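Type II secretion chaperone CpaB (Acinetobacter nosocomialis M2, PDB 6O38) acts as a type II secretion chaperone that binds its substrate, the secreted metalloprotease CpaA, and forms a chaperone-substrate complex with it. Local coordinates at residues Q41-F45 / T85-M90; Y72-E78 / I130-Q134; Q125-T129 / M141-E146; G148-A152 / V161-D165. One frame throughout, in Å; residues are numbered along the deposited sequence.

Contact 1 of 4, residues Q41-F45 / T85-M90; sequences QQIVF and TVKFQM. With SO4 (sulfate ion), chain B.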
loop_
_atom_site.group_PDB
_atom_site.type_symbol
_atom_site.label_atom_id
_atom_site.label_comp_id
_atom_site.label_asym_id
_atom_site.label_seq_id
_atom_site.Cartn_x
_atom_site.Cartn_y
_atom_site.Cartn_z
ATOM N N GLN G 41 11.607 12.207 18.893
ATOM C CA GLN G 41 10.169 12.129 18.691
ATOM C C GLN G 41 9.854 11.108 17.607
ATOM O O GLN G 41 10.551 11.024 16.592
ATOM C CB GLN G 41 9.592 13.496 18.316
ATOM C CG GLN G 41 10.222 14.136 17.091
ATOM C CD GLN G 41 9.398 15.289 16.554
ATOM O OE1 GLN G 41 9.929 16.217 15.943
ATOM N NE2 GLN G 41 8.088 15.233 16.772
ATOM N N GLN G 42 8.802 10.320 17.835
ATOM C CA GLN G 42 8.417 9.303 16.865
ATOM C C GLN G 42 7.649 9.894 15.691
ATOM O O GLN G 42 7.672 9.326 14.593
ATOM C CB GLN G 42 7.587 8.216 17.552
ATOM C CG GLN G 42 8.339 7.477 18.647
ATOM C CD GLN G 42 7.479 6.454 19.363
ATOM O OE1 GLN G 42 6.269 6.387 19.153
ATOM N NE2 GLN G 42 8.104 5.650 20.216
ATOM N N ILE G 43 6.980 11.029 15.895
ATOM C CA ILE G 43 6.251 11.679 14.814
ATOM C C ILE G 43 7.241 12.291 13.832
ATOM O O ILE G 43 8.180 12.995 14.227
ATOM C CB ILE G 43 5.293 12.739 15.378
ATOM C CG1 ILE G 43 4.130 12.070 16.113
ATOM C CG2 ILE G 43 4.780 13.640 14.272
ATOM C CD1 ILE G 43 3.151 13.047 16.728
ATOM N N VAL G 44 7.035 12.024 12.545
ATOM C CA VAL G 44 7.946 12.505 11.509
ATOM C C VAL G 44 7.571 13.906 11.045
ATOM O O VAL G 44 8.406 14.814 11.040
ATOM C CB VAL G 44 7.976 11.510 10.331
ATOM C CG1 VAL G 44 9.055 11.900 9.344
ATOM C CG2 VAL G 44 8.203 10.099 10.839
ATOM N N PHE G 45 6.317 14.106 10.642
ATOM C CA PHE G 45 5.831 15.406 10.205
ATOM C C PHE G 45 4.519 15.722 10.910
ATOM O O PHE G 45 3.875 14.850 11.499
ATOM C CB PHE G 45 5.650 15.456 8.680
ATOM C CG PHE G 45 4.861 14.307 8.120
ATOM C CD1 PHE G 45 3.475 14.325 8.133
ATOM C CD2 PHE G 45 5.505 13.212 7.568
ATOM C CE1 PHE G 45 2.748 13.270 7.616
ATOM C CE2 PHE G 45 4.784 12.153 7.049
ATOM C CZ PHE G 45 3.403 12.183 7.073
ATOM N N THR G 85 11.933 3.579 16.464
ATOM C CA THR G 85 10.511 3.656 16.154
ATOM C C THR G 85 10.172 4.993 15.506
ATOM O O THR G 85 10.661 6.046 15.927
ATOM C CB THR G 85 9.678 3.456 17.423
ATOM O OG1 THR G 85 9.981 2.178 17.998
ATOM C CG2 THR G 85 8.189 3.518 17.112
ATOM N N VAL G 86 9.330 4.939 14.476
ATOM C CA VAL G 86 8.904 6.111 13.722
ATOM C C VAL G 86 7.388 6.062 13.577
ATOM O O VAL G 86 6.811 4.988 13.370
ATOM C CB VAL G 86 9.606 6.175 12.347
ATOM C CG1 VAL G 86 8.633 6.545 11.239
ATOM C CG2 VAL G 86 10.766 7.157 12.392
ATOM N N LYS G 87 6.743 7.222 13.694
ATOM C CA LYS G 87 5.289 7.320 13.711
ATOM C C LYS G 87 4.808 8.268 12.620
ATOM O O LYS G 87 5.421 9.311 12.376
ATOM C CB LYS G 87 4.798 7.806 15.080
ATOM C CG LYS G 87 3.297 7.719 15.287
ATOM C CD LYS G 87 2.948 8.007 16.738
ATOM C CE LYS G 87 1.656 7.325 17.150
ATOM N NZ LYS G 87 1.464 7.370 18.626
ATOM N N PHE G 88 3.704 7.899 11.973
ATOM C CA PHE G 88 3.069 8.717 10.949
ATOM C C PHE G 88 1.654 9.068 11.387
ATOM O O PHE G 88 0.917 8.208 11.878
ATOM C CB PHE G 88 3.021 7.992 9.598
ATOM C CG PHE G 88 4.370 7.613 9.060
ATOM C CD1 PHE G 88 5.102 8.506 8.294
ATOM C CD2 PHE G 88 4.902 6.358 9.309
ATOM C CE1 PHE G 88 6.343 8.157 7.792
ATOM C CE2 PHE G 88 6.141 6.004 8.809
ATOM C CZ PHE G 88 6.862 6.904 8.052
ATOM N N GLN G 89 1.274 10.333 11.203
ATOM C CA GLN G 89 -0.066 10.805 11.539
ATOM C C GLN G 89 -0.651 11.533 10.336
ATOM O O GLN G 89 -0.188 12.620 9.975
ATOM C CB GLN G 89 -0.047 11.710 12.771
ATOM C CG GLN G 89 0.027 10.950 14.085
ATOM C CD GLN G 89 -0.261 11.827 15.286
ATOM O OE1 GLN G 89 -0.241 13.055 15.193
ATOM N NE2 GLN G 89 -0.535 11.201 16.424
HETATM N N MSE G 90 -1.660 10.926 9.721
HETATM C CA MSE G 90 -2.365 11.498 8.580
HETATM C C MSE G 90 -3.867 11.328 8.783
HETATM O O MSE G 90 -4.566 10.813 7.910
HETATM C CB MSE G 90 -1.903 10.847 7.277
HETATM C CG MSE G 90 -0.517 11.291 6.842
HETATM SE SE MSE G 90 0.292 10.133 5.507
HETATM C CE MSE G 90 0.805 8.669 6.682
HETATM S S SO4 B . 6.074 11.797 19.595
HETATM O O1 SO4 B . 6.530 12.496 18.397
HETATM O O2 SO4 B . 7.223 11.460 20.429
HETATM O O3 SO4 B . 5.165 12.662 20.342
HETATM O O4 SO4 B . 5.375 10.575 19.209
#

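Contact 2 of 4, residues Y72-E78 / I130-Q134; sequences YDPKVIE and ITQSQ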
loop_
_atom_site.group_PDB
_atom_site.type_symbol
_atom_site.label_atom_id
_atom_site.label_comp_id
_atom_site.label_asym_id
_atom_site.label_seq_id
_atom_site.Cartn_x
_atom_site.Cartn_y
_atom_site.Cartn_z
ATOM N N TYR G 72 8.033 19.771 8.506
ATOM C CA TYR G 72 8.961 18.654 8.592
ATOM C C TYR G 72 10.318 19.132 9.083
ATOM O O TYR G 72 10.797 20.195 8.679
ATOM C CB TYR G 72 9.100 17.964 7.230
ATOM C CG TYR G 72 10.212 16.947 7.148
ATOM C CD1 TYR G 72 10.183 15.792 7.916
ATOM C CD2 TYR G 72 11.283 17.134 6.284
ATOM C CE1 TYR G 72 11.197 14.857 7.836
ATOM C CE2 TYR G 72 12.296 16.206 6.195
ATOM C CZ TYR G 72 12.250 15.071 6.971
ATOM O OH TYR G 72 13.262 14.147 6.880
ATOM N N ASP G 73 10.928 18.339 9.956
ATOM C CA ASP G 73 12.272 18.605 10.466
ATOM C C ASP G 73 13.197 17.495 9.993
ATOM O O ASP G 73 13.068 16.346 10.458
ATOM C CB ASP G 73 12.269 18.696 11.992
ATOM C CG ASP G 73 13.521 19.357 12.546
ATOM O OD1 ASP G 73 14.614 19.159 11.976
ATOM O OD2 ASP G 73 13.409 20.081 13.559
ATOM N N PRO G 74 14.136 17.771 9.082
ATOM C CA PRO G 74 15.007 16.699 8.571
ATOM C C PRO G 74 15.987 16.158 9.598
ATOM O O PRO G 74 16.560 15.085 9.369
ATOM C CB PRO G 74 15.742 17.374 7.407
ATOM C CG PRO G 74 15.743 18.824 7.761
ATOM C CD PRO G 74 14.438 19.074 8.466
ATOM N N LYS G 75 16.197 16.853 10.715
ATOM C CA LYS G 75 17.132 16.388 11.729
ATOM C C LYS G 75 16.569 15.251 12.573
ATOM O O LYS G 75 17.343 14.535 13.216
ATOM C CB LYS G 75 17.541 17.554 12.632
ATOM C CG LYS G 75 18.193 18.703 11.879
ATOM C CD LYS G 75 18.212 19.979 12.701
ATOM C CE LYS G 75 18.795 21.132 11.900
ATOM N NZ LYS G 75 18.684 22.430 12.622
ATOM N N VAL G 76 15.247 15.070 12.583
ATOM C CA VAL G 76 14.648 14.002 13.377
ATOM C C VAL G 76 14.983 12.637 12.785
ATOM O O VAL G 76 15.347 11.704 13.510
ATOM C CB VAL G 76 13.127 14.215 13.493
ATOM C CG1 VAL G 76 12.458 12.980 14.078
ATOM C CG2 VAL G 76 12.831 15.438 14.347
ATOM N N ILE G 77 14.871 12.498 11.461
ATOM C CA ILE G 77 15.152 11.211 10.832
ATOM C C ILE G 77 16.650 10.925 10.821
ATOM O O ILE G 77 17.067 9.765 10.926
ATOM C CB ILE G 77 14.555 11.171 9.412
ATOM C CG1 ILE G 77 14.799 9.810 8.758
ATOM C CG2 ILE G 77 15.135 12.281 8.554
ATOM C CD1 ILE G 77 14.188 8.650 9.509
ATOM N N GLU G 78 17.481 11.964 10.709
ATOM C CA GLU G 78 18.925 11.766 10.669
ATOM C C GLU G 78 19.478 11.251 11.991
ATOM O O GLU G 78 20.569 10.671 12.008
ATOM C CB GLU G 78 19.623 13.069 10.280
ATOM C CG GLU G 78 19.314 13.532 8.866
ATOM C CD GLU G 78 19.781 14.948 8.599
ATOM O OE1 GLU G 78 20.418 15.545 9.492
ATOM O OE2 GLU G 78 19.509 15.466 7.496
ATOM N N ILE G 130 11.990 6.838 3.216
ATOM C CA ILE G 130 12.267 8.264 3.338
ATOM C C ILE G 130 13.607 8.508 2.662
ATOM O O ILE G 130 14.649 8.058 3.156
ATOM C CB ILE G 130 12.294 8.739 4.797
ATOM C CG1 ILE G 130 10.914 8.584 5.438
ATOM C CG2 ILE G 130 12.759 10.185 4.877
ATOM C CD1 ILE G 130 10.910 8.803 6.936
ATOM N N THR G 131 13.584 9.218 1.540
ATOM C CA THR G 131 14.781 9.514 0.766
ATOM C C THR G 131 15.018 11.017 0.826
ATOM O O THR G 131 14.141 11.802 0.448
ATOM C CB THR G 131 14.628 9.036 -0.677
ATOM O OG1 THR G 131 13.960 7.769 -0.688
ATOM C CG2 THR G 131 15.985 8.859 -1.315
ATOM N N GLN G 132 16.198 11.411 1.297
ATOM C CA GLN G 132 16.456 12.788 1.694
ATOM C C GLN G 132 17.776 13.268 1.113
ATOM O O GLN G 132 18.799 12.590 1.240
ATOM C CB GLN G 132 16.483 12.906 3.219
ATOM C CG GLN G 132 16.765 14.298 3.744
ATOM C CD GLN G 132 16.417 14.436 5.211
ATOM O OE1 GLN G 132 15.268 14.244 5.610
ATOM N NE2 GLN G 132 17.413 14.757 6.027
ATOM N N SER G 133 17.747 14.437 0.483
ATOM C CA SER G 133 18.952 15.120 0.040
ATOM C C SER G 133 19.374 16.137 1.092
ATOM O O SER G 133 18.532 16.830 1.671
ATOM C CB SER G 133 18.727 15.822 -1.301
ATOM O OG SER G 133 19.770 16.739 -1.585
ATOM N N GLN G 134 20.677 16.204 1.357
ATOM C CA GLN G 134 21.193 17.149 2.339
ATOM C C GLN G 134 21.493 18.509 1.713
ATOM O O GLN G 134 21.157 19.546 2.291
ATOM C CB GLN G 134 22.438 16.588 3.032
ATOM C CG GLN G 134 22.999 17.532 4.084
ATOM C CD GLN G 134 22.234 17.451 5.392
ATOM O OE1 GLN G 134 21.477 16.509 5.623
ATOM N NE2 GLN G 134 22.425 18.445 6.254
#

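Contact 3 of 4, residues Q125-T129 / M141-E146; sequences QNFFT and MQIFTE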
loop_
_atom_site.group_PDB
_atom_site.type_symbol
_atom_site.label_atom_id
_atom_site.label_comp_id
_atom_site.label_asym_id
_atom_site.label_seq_id
_atom_site.Cartn_x
_atom_site.Cartn_y
_atom_site.Cartn_z
ATOM N N GLN G 125 4.048 -7.039 2.643
ATOM C CA GLN G 125 3.842 -6.013 1.621
ATOM C C GLN G 125 4.063 -4.586 2.098
ATOM O O GLN G 125 4.606 -3.777 1.345
ATOM C CB GLN G 125 2.432 -6.137 1.005
ATOM C CG GLN G 125 2.244 -7.385 0.172
ATOM C CD GLN G 125 3.234 -7.436 -0.988
ATOM O OE1 GLN G 125 3.448 -6.436 -1.681
ATOM N NE2 GLN G 125 3.845 -8.592 -1.197
ATOM N N ASN G 126 3.663 -4.244 3.318
ATOM C CA ASN G 126 3.647 -2.850 3.734
ATOM C C ASN G 126 5.025 -2.423 4.213
ATOM O O ASN G 126 5.740 -3.194 4.858
ATOM C CB ASN G 126 2.621 -2.628 4.843
ATOM C CG ASN G 126 1.229 -3.088 4.447
ATOM O OD1 ASN G 126 0.439 -3.505 5.293
ATOM N ND2 ASN G 126 0.920 -3.008 3.157
ATOM N N PHE G 127 5.380 -1.178 3.898
ATOM C CA PHE G 127 6.662 -0.591 4.265
ATOM C C PHE G 127 6.615 0.885 3.899
ATOM O O PHE G 127 5.663 1.360 3.273
ATOM C CB PHE G 127 7.829 -1.293 3.561
ATOM C CG PHE G 127 7.895 -1.029 2.080
ATOM C CD1 PHE G 127 7.079 -1.722 1.200
ATOM C CD2 PHE G 127 8.787 -0.099 1.566
ATOM C CE1 PHE G 127 7.141 -1.485 -0.162
ATOM C CE2 PHE G 127 8.854 0.142 0.204
ATOM C CZ PHE G 127 8.030 -0.553 -0.660
ATOM N N PHE G 128 7.660 1.606 4.295
ATOM C CA PHE G 128 7.787 3.013 3.949
ATOM C C PHE G 128 9.246 3.334 3.665
ATOM O O PHE G 128 10.159 2.641 4.124
ATOM C CB PHE G 128 7.243 3.928 5.060
ATOM C CG PHE G 128 7.987 3.817 6.363
ATOM C CD1 PHE G 128 7.600 2.895 7.319
ATOM C CD2 PHE G 128 9.063 4.647 6.635
ATOM C CE1 PHE G 128 8.279 2.793 8.518
ATOM C CE2 PHE G 128 9.746 4.549 7.831
ATOM C CZ PHE G 128 9.354 3.622 8.774
ATOM N N THR G 129 9.457 4.399 2.896
ATOM C CA THR G 129 10.794 4.849 2.536
ATOM C C THR G 129 10.866 6.359 2.693
ATOM O O THR G 129 9.923 7.072 2.340
ATOM C CB THR G 129 11.178 4.472 1.094
ATOM O OG1 THR G 129 10.392 5.234 0.171
ATOM C CG2 THR G 129 10.965 2.985 0.838
HETATM N N MSE G 141 8.857 11.039 0.574
HETATM C CA MSE G 141 8.404 9.899 1.365
HETATM C C MSE G 141 7.401 9.042 0.607
HETATM O O MSE G 141 6.486 9.557 -0.033
HETATM C CB MSE G 141 7.776 10.366 2.677
HETATM C CG MSE G 141 8.703 11.164 3.560
HETATM SE SE MSE G 141 7.897 11.527 5.290
HETATM C CE MSE G 141 9.204 12.814 5.926
ATOM N N GLN G 142 7.580 7.727 0.691
ATOM C CA GLN G 142 6.646 6.760 0.125
ATOM C C GLN G 142 6.071 5.944 1.275
ATOM O O GLN G 142 6.794 5.172 1.912
ATOM C CB GLN G 142 7.336 5.854 -0.893
ATOM C CG GLN G 142 7.963 6.585 -2.065
ATOM C CD GLN G 142 8.633 5.639 -3.040
ATOM O OE1 GLN G 142 8.472 4.421 -2.952
ATOM N NE2 GLN G 142 9.394 6.194 -3.977
ATOM N N ILE G 143 4.784 6.124 1.546
ATOM C CA ILE G 143 4.103 5.427 2.630
ATOM C C ILE G 143 3.116 4.458 1.993
ATOM O O ILE G 143 2.120 4.878 1.390
ATOM C CB ILE G 143 3.403 6.404 3.584
ATOM C CG1 ILE G 143 4.402 7.451 4.081
ATOM C CG2 ILE G 143 2.779 5.658 4.753
ATOM C CD1 ILE G 143 3.764 8.705 4.628
ATOM N N PHE G 144 3.389 3.163 2.124
ATOM C CA PHE G 144 2.589 2.115 1.498
ATOM C C PHE G 144 1.890 1.309 2.586
ATOM O O PHE G 144 2.532 0.534 3.304
ATOM C CB PHE G 144 3.463 1.218 0.623
ATOM C CG PHE G 144 4.159 1.950 -0.487
ATOM C CD1 PHE G 144 3.452 2.788 -1.333
ATOM C CD2 PHE G 144 5.522 1.802 -0.684
ATOM C CE1 PHE G 144 4.092 3.463 -2.356
ATOM C CE2 PHE G 144 6.167 2.477 -1.705
ATOM C CZ PHE G 144 5.451 3.307 -2.542
ATOM N N THR G 145 0.578 1.487 2.699
ATOM C CA THR G 145 -0.252 0.725 3.619
ATOM C C THR G 145 -1.361 0.028 2.842
ATOM O O THR G 145 -1.614 0.323 1.671
ATOM C CB THR G 145 -0.856 1.624 4.706
ATOM O OG1 THR G 145 -1.886 2.440 4.136
ATOM C CG2 THR G 145 0.211 2.513 5.325
ATOM N N GLU G 146 -2.025 -0.915 3.511
ATOM C CA GLU G 146 -3.169 -1.581 2.900
ATOM C C GLU G 146 -4.361 -0.645 2.747
ATOM O O GLU G 146 -5.246 -0.918 1.929
ATOM C CB GLU G 146 -3.574 -2.807 3.725
ATOM C CG GLU G 146 -4.189 -2.485 5.084
ATOM C CD GLU G 146 -3.177 -1.983 6.098
ATOM O OE1 GLU G 146 -1.960 -2.095 5.842
ATOM O OE2 GLU G 146 -3.603 -1.473 7.156
#

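Contact 4 of 4, residues G148-A152 / V161-D165; sequences GNYSA and VQTMD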
loop_
_atom_site.group_PDB
_atom_site.type_symbol
_atom_site.label_atom_id
_atom_site.label_comp_id
_atom_site.label_asym_id
_atom_site.label_seq_id
_atom_site.Cartn_x
_atom_site.Cartn_y
_atom_site.Cartn_z
ATOM N N GLY G 148 -4.097 2.476 1.699
ATOM C CA GLY G 148 -3.805 3.461 0.674
ATOM C C GLY G 148 -2.331 3.801 0.651
ATOM O O GLY G 148 -1.567 3.457 1.550
ATOM N N ASN G 149 -1.939 4.500 -0.412
ATOM C CA ASN G 149 -0.556 4.890 -0.647
ATOM C C ASN G 149 -0.449 6.407 -0.654
ATOM O O ASN G 149 -1.276 7.094 -1.262
ATOM C CB ASN G 149 -0.048 4.318 -1.970
ATOM C CG ASN G 149 -0.227 2.818 -2.056
ATOM O OD1 ASN G 149 0.145 2.085 -1.141
ATOM N ND2 ASN G 149 -0.810 2.353 -3.153
ATOM N N TYR G 150 0.570 6.928 0.024
ATOM C CA TYR G 150 0.708 8.362 0.218
ATOM C C TYR G 150 2.133 8.802 -0.084
ATOM O O TYR G 150 3.097 8.152 0.330
ATOM C CB TYR G 150 0.321 8.753 1.646
ATOM C CG TYR G 150 -1.030 8.213 2.047
ATOM C CD1 TYR G 150 -2.196 8.907 1.750
ATOM C CD2 TYR G 150 -1.141 6.996 2.704
ATOM C CE1 TYR G 150 -3.433 8.407 2.104
ATOM C CE2 TYR G 150 -2.373 6.488 3.061
ATOM C CZ TYR G 150 -3.516 7.198 2.763
ATOM O OH TYR G 150 -4.748 6.696 3.119
ATOM N N SER G 151 2.253 9.906 -0.815
ATOM C CA SER G 151 3.536 10.494 -1.164
ATOM C C SER G 151 3.679 11.853 -0.494
ATOM O O SER G 151 2.712 12.617 -0.405
ATOM C CB SER G 151 3.673 10.645 -2.681
ATOM O OG SER G 151 2.656 11.483 -3.202
ATOM N N ALA G 152 4.888 12.151 -0.025
ATOM C CA ALA G 152 5.190 13.422 0.620
ATOM C C ALA G 152 6.400 14.040 -0.060
ATOM O O ALA G 152 7.456 13.405 -0.148
ATOM C CB ALA G 152 5.449 13.238 2.119
ATOM N N VAL G 161 1.585 16.287 1.460
ATOM C CA VAL G 161 1.214 14.878 1.406
ATOM C C VAL G 161 -0.116 14.763 0.680
ATOM O O VAL G 161 -1.024 15.574 0.891
ATOM C CB VAL G 161 1.130 14.240 2.805
ATOM C CG1 VAL G 161 1.714 12.838 2.781
ATOM C CG2 VAL G 161 1.855 15.094 3.817
ATOM N N GLN G 162 -0.228 13.752 -0.175
ATOM C CA GLN G 162 -1.422 13.568 -0.980
ATOM C C GLN G 162 -1.549 12.100 -1.353
ATOM O O GLN G 162 -0.569 11.351 -1.353
ATOM C CB GLN G 162 -1.380 14.429 -2.249
ATOM C CG GLN G 162 -0.192 14.116 -3.149
ATOM C CD GLN G 162 -0.105 15.030 -4.355
ATOM O OE1 GLN G 162 -0.556 16.174 -4.316
ATOM N NE2 GLN G 162 0.479 14.527 -5.437
ATOM N N THR G 163 -2.775 11.697 -1.668
ATOM C CA THR G 163 -2.984 10.387 -2.258
ATOM C C THR G 163 -2.445 10.387 -3.683
ATOM O O THR G 163 -2.439 11.414 -4.367
ATOM C CB THR G 163 -4.468 10.019 -2.250
ATOM O OG1 THR G 163 -5.235 11.125 -1.755
ATOM C CG2 THR G 163 -4.710 8.805 -1.364
HETATM N N MSE G 164 -1.984 9.224 -4.126
HETATM C CA MSE G 164 -1.272 9.127 -5.397
HETATM C C MSE G 164 -2.165 9.414 -6.603
HETATM O O MSE G 164 -1.670 9.605 -7.715
HETATM C CB MSE G 164 -0.628 7.746 -5.530
HETATM C CG MSE G 164 0.339 7.430 -4.401
HETATM SE SE MSE G 164 1.995 6.602 -5.004
HETATM C CE MSE G 164 3.000 6.700 -3.334
ATOM N N ASP G 165 -3.482 9.448 -6.383
ATOM C CA ASP G 165 -4.394 9.806 -7.464
ATOM C C ASP G 165 -4.269 11.279 -7.832
ATOM O O ASP G 165 -4.494 11.650 -8.990
ATOM C CB ASP G 165 -5.836 9.475 -7.076
ATOM C CG ASP G 165 -6.246 10.091 -5.753
ATOM O OD1 ASP G 165 -5.425 10.807 -5.144
ATOM O OD2 ASP G 165 -7.393 9.855 -5.321
#

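Contact 1 of 4, residues Q41-F45 / T85-M90
Gln42 opens the contact by laying its amide over the methyl of Thr85, with Gln42 NE2 3.8 Å from Thr85 CG2; an extended, polar chain suits this partly exposed end. Its carbonyl O accepts from Lys87 N, although the modelled 2.5 Å is too short to be trusted. The backbone N atoms of Gln42 and Ile43 both face a sulfate ion, most likely picked up from the crystallisation solution: Ile43 N to sulfate O1 is a bond of 2.9 Å, that of Gln42 weak. At Ile43 CB points away from the strand, yet CG1 lies beside the backbone N (chi1 -71°) and the extended chain carries CD1 back to Gln89 OE1, 3.7 Å off. Val44 returns the backbone link, its N bonding Lys87 O at 3.2 Å, so Ile43 and Lys87 form a single bridge. A small branched side chain fits here: CG2 meets Val86 CG1 at 3.6 Å and lies over one face of the Phe88 ring. Phe45 brings CE2 to the edge of that ring, 3.9 Å from Phe88 CD1, while selenomethionine Met90 meets the edge of the Phe45 ring in a Met-aromatic contact. The two segments run roughly the same way, 34° apart. Strand 85-90 is bonded on its other side to strand 95-106, while Val44 and Phe45 pack on Met141 of strand 138-145 and on Tyr72 and Ile70 of strand 68-72.

Contact 2 of 4, residues Y72-E78 / I130-Q134
The Tyr72 ring carries Gln132 OE1 at its edge, near the ring plane, while the backbone N of Pro74 lies over one face toward the rim. Tyr72 OH donates to Gln132 OE1; the modelled 2.4 Å is implausibly short and doubtful. The amide is turned 75° from the ring. Gln132 reaches across because CG stands anti to the backbone N (chi1 179°) and the chain beyond is extended. Its OE1 also accepts from Thr139 OG1, a second partner that does not depend on the doubtful length. On the other end of the amide, Gln132 NE2 makes a long, weak bond to Pro74 O at 3.5 Å and lies 2.7 Å from Glu78 OE2, where the angle is too poor for a hydrogen bond. Glutamine suits the place, offering an acceptor and a donor on one flat group. The short, weakly bonded helix at about 74-78 is N-capped by Asp73, whose OD1 accepts from Lys75 N at 3.1 Å, and it packs against strand 130-133 of the antiparallel sheet. Beside it, the buried Ile77 and Ile130 meet tip to tip, CD1 to CD1 at 4.2 Å. Thr131, between Ile130 and Gln132, instead bonds Glu400 of the CpaA chain through OG1.

Contact 3 of 4, residues Q125-T129 / M141-E146
With chi1 near 70° the Phe127 ring is tucked between its own backbone N and carbonyl carbon, whereas Phe144 sets CG beside its N (chi1 -60°); the two rings thereby rise from the sheet as neighbours. The edge of Phe144 is turned to the face of Phe127 in an offset edge-to-face pair, centroids 5.2 Å apart and planes at 61°, with CD2 of Phe144 touching CZ of Phe127 near the rim. Next along, Thr129 OG1 lies 3.3 Å from Gln142 CB, a small side chain beside an extended one. Strands 127-133 and 138-145 form an antiparallel hairpin. Thr129 N to Gln142 O and Gln142 N to Thr129 O are both 2.9 Å, and the Phe127-Phe144 pair has one sound bond, Phe144 N to Phe127 O at 3.1 Å, and a weak return. Phe127, Thr129, Gln142 and Phe144 share the face that meets the CpaA chain, with Leu407 of that chain packed on Phe127 and Phe493 on Gln142. On the other face Phe128 and Ile143 suit the apolar interior, Phe128 meeting the rings of Phe88 and Phe118. At the hairpin's open end Asn126 OD1 and Glu146 OE1 approach as two acceptors, not as a bond; OD1 instead accepts from Asp122 N, and Glu146 OE2 forms a salt bridge with Arg97.

Contact 4 of 4, residues G148-A152 / V161-D165
Strands 148-152 and 161-163 run antiparallel, their axes 4.9 Å apart and at 147°, and Ser151 with Gln162 is the hydrogen-bonded pair: Ser151 N to Gln162 O and Gln162 N to Ser151 O are each 3.2 Å. Flanking this pair, Tyr150-Thr163 and Ala152-Val161 are non-hydrogen-bonded pairs that share one face. There Ala152 CB sits 3.8 Å from Val161 CG1; a small methyl against a branched side chain fits where the two backbones come closest. Val161 CG1 also lies close to Ser151 O, and Val161 packs on Met68 and Ile70 of strand 68-72 and on Met90. The Thr163 methyl runs alongside the Tyr150 ring, with Thr163 CG2 3.7 Å from Tyr150 CE1; the methyl branch does the touching. Past the end of the second strand, selenomethionine Met164 folds back over the first. With chi1 -58° its CG lies beside its own N and meets Asn149 O at 3.5 Å; the bend at chi2 (-137°) then carries Met164 CE to Tyr150 O, 3.9 Å away. A long flexible side chain can follow the backbone in this way. Ser151, on the other face, packs on Phe493 of the CpaA chain, and Gln162 on its Ser492. The whole is a beta hairpin, with one face turned into the chaperone's own sheet interior and the other against its substrate.

How the contacts relate
From the N terminus, contact 1 closes the first long loop, joining the chain just before strand 45-47 to strand 85-90; these are the two ends of the sheet's strand order, consistent with a sheet curled round on itself, much like a barrel. Contact 2 crosses it, since 72-78 lies inside that loop and 130-134 beyond it, and ties the short helix to strand 127-133. Contact 3 crosses contact 2 in turn, as the hairpin of strands 127-133 and 138-145. Contact 4 follows in series, closing the short hairpin of strands 148-155 and 158-163 beside strand 138-145. Met141 of contact 3 touches contacts 1 and 2, and Met90 links contacts 1 and 4, so all four share one interior.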